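Local coordinates for protein Adhesin/hemolysin (Burkholderia pseudomallei 1026a, PDB 4G6V) that acts as the toxic tRNase of a contact-dependent growth inhibition system, with which bacteria arrest closely related neighbours, and is bound here by its immunity protein, at residues Tyr78-Asn83 with Tyr94-Gln99. Residues are numbered along the deposited sequence; the frame is centred on the assembly and turned at random.
Sequences YDVVQN and YTINGQ
D79 and N97 pair at one end of the strand contact through two nearly straight hydrogen bonds. The backbone N of D79 donates to N97 OD1 (2.7 Å, 169° at the hydrogen), meeting the amide C=O almost end-on. In return, the backbone N of N97 gives its hydrogen to D79 O at 2.9 Å. The N97 side chain thus takes the acceptor role that a backbone carbonyl would fill in a regular antiparallel pair. Its first torsion (-60°) sets CG beside its own backbone N and opposite the carbonyl carbon, which carries OD1 across to the neighbouring strand. Further along, V81 N donates to T95 O (3.1 Å), whereas the return bond from T95 N to V81 O is bent and weak. Between these bonds, V80 and I96 form a non-hydrogen-bonded pair.

The Y78 and N97 side chains cross at about a right angle, with ring and amide planes only 22° apart and N97 ND2 lying obliquely 3.7 Å from Y78 CD1. The same CD1 meets I96 CG2 at 3.4 Å. V80, Q82, Y94 and I96 share one sheet face, where Q82, Y94 and I96 touch helix 57-74. There Q82 CG lies at the edge of the Y94 ring, V80 CG1 approaches that ring obliquely, and V80 CG2 packs loosely on I96 CG1. Y94 OH is hydrogen-bonded to the backbone O of E66, a probable active-site residue, while Q82 NE2 is hydrogen-bonded to N67 OD1.

A type I' turn from I96 to Q99, with G98 in a backbone conformation suited to glycine, leads into strand 99-104. Strand 94-96 is therefore the middle of an antiparallel meander in the mixed sheet of this PDDEXK-clan nuclease domain, and Y94 brings it beside the probable active-site residues E66 and D93.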
# COMPACT_ATOMS: atom_id res chain seq x y z
N TYR A 78 -11.51 -10.68 -17.60
CA TYR A 78 -11.96 -9.42 -17.02
C TYR A 78 -11.72 -8.27 -17.98
O TYR A 78 -10.81 -8.32 -18.82
CB TYR A 78 -11.25 -9.13 -15.70
CG TYR A 78 -11.49 -10.18 -14.66
CD1 TYR A 78 -12.43 -9.99 -13.66
CD2 TYR A 78 -10.76 -11.36 -14.67
CE1 TYR A 78 -12.63 -10.96 -12.70
CE2 TYR A 78 -10.96 -12.33 -13.71
CZ TYR A 78 -11.90 -12.13 -12.73
OH TYR A 78 -12.09 -13.11 -11.78
N ASP A 79 -12.54 -7.25 -17.87
CA ASP A 79 -12.30 -6.03 -18.62
C ASP A 79 -11.51 -5.12 -17.70
O ASP A 79 -12.02 -4.67 -16.67
CB ASP A 79 -13.61 -5.40 -19.05
CG ASP A 79 -14.42 -6.31 -19.97
OD1 ASP A 79 -13.87 -6.76 -21.01
OD2 ASP A 79 -15.60 -6.60 -19.65
N VAL A 80 -10.25 -4.88 -18.06
CA VAL A 80 -9.34 -4.15 -17.20
C VAL A 80 -8.92 -2.80 -17.77
O VAL A 80 -8.34 -2.74 -18.87
CB VAL A 80 -8.06 -4.97 -16.91
CG1 VAL A 80 -7.12 -4.16 -16.05
CG2 VAL A 80 -8.41 -6.29 -16.21
N VAL A 81 -9.21 -1.73 -17.03
CA VAL A 81 -8.66 -0.41 -17.37
C VAL A 81 -7.58 0.05 -16.40
O VAL A 81 -7.83 0.22 -15.19
CB VAL A 81 -9.74 0.67 -17.44
CG1 VAL A 81 -9.15 2.00 -18.00
CG2 VAL A 81 -10.92 0.18 -18.25
N GLN A 82 -6.38 0.27 -16.92
CA GLN A 82 -5.25 0.69 -16.11
C GLN A 82 -5.22 2.21 -15.94
O GLN A 82 -5.47 2.96 -16.89
CB GLN A 82 -3.94 0.23 -16.75
CG GLN A 82 -3.70 -1.27 -16.66
CD GLN A 82 -2.26 -1.62 -16.90
OE1 GLN A 82 -1.90 -2.14 -17.97
NE2 GLN A 82 -1.42 -1.34 -15.92
N ASN A 83 -4.91 2.64 -14.72
CA ASN A 83 -4.83 4.06 -14.40
C ASN A 83 -6.03 4.86 -14.91
O ASN A 83 -5.88 5.84 -15.66
CB ASN A 83 -3.50 4.65 -14.87
CG ASN A 83 -2.30 3.87 -14.34
OD1 ASN A 83 -2.01 3.90 -13.14
ND2 ASN A 83 -1.60 3.15 -15.22
N TYR A 94 -6.48 0.06 -11.13
CA TYR A 94 -7.32 -0.46 -12.19
C TYR A 94 -8.78 -0.07 -12.03
O TYR A 94 -9.19 0.49 -11.00
CB TYR A 94 -7.34 -1.98 -12.15
CG TYR A 94 -6.04 -2.63 -11.81
CD1 TYR A 94 -4.92 -2.48 -12.65
CD2 TYR A 94 -5.93 -3.44 -10.69
CE1 TYR A 94 -3.74 -3.10 -12.36
CE2 TYR A 94 -4.74 -4.08 -10.39
CZ TYR A 94 -3.65 -3.90 -11.23
OH TYR A 94 -2.46 -4.53 -10.93
N THR A 95 -9.57 -0.59 -12.98
CA THR A 95 -11.02 -0.72 -12.93
C THR A 95 -11.32 -2.13 -13.49
O THR A 95 -10.97 -2.41 -14.63
CB THR A 95 -11.72 0.34 -13.80
OG1 THR A 95 -11.30 0.20 -15.16
CG2 THR A 95 -11.37 1.74 -13.31
N ILE A 96 -11.93 -3.02 -12.70
CA ILE A 96 -12.10 -4.39 -13.12
C ILE A 96 -13.60 -4.68 -13.26
O ILE A 96 -14.35 -4.74 -12.26
CB ILE A 96 -11.39 -5.37 -12.17
CG1 ILE A 96 -9.88 -5.13 -12.19
CG2 ILE A 96 -11.68 -6.83 -12.54
CD1 ILE A 96 -9.12 -6.13 -11.40
N ASN A 97 -14.03 -4.79 -14.52
CA ASN A 97 -15.46 -4.87 -14.84
C ASN A 97 -16.23 -3.72 -14.18
O ASN A 97 -17.33 -3.92 -13.64
CB ASN A 97 -16.04 -6.23 -14.45
CG ASN A 97 -15.35 -7.37 -15.17
OD1 ASN A 97 -14.59 -7.14 -16.11
ND2 ASN A 97 -15.63 -8.60 -14.74
N GLY A 98 -15.63 -2.53 -14.20
CA GLY A 98 -16.28 -1.34 -13.69
C GLY A 98 -15.85 -0.92 -12.30
O GLY A 98 -15.83 0.28 -12.01
N GLN A 99 -15.50 -1.88 -11.44
CA GLN A 99 -15.12 -1.63 -10.04
C GLN A 99 -13.67 -1.13 -9.85
O GLN A 99 -12.73 -1.78 -10.34
CB GLN A 99 -15.29 -2.90 -9.19
CG GLN A 99 -16.68 -3.51 -9.21
CD GLN A 99 -16.76 -4.81 -8.41
OE1 GLN A 99 -16.16 -5.82 -8.78
NE2 GLN A 99 -17.51 -4.79 -7.30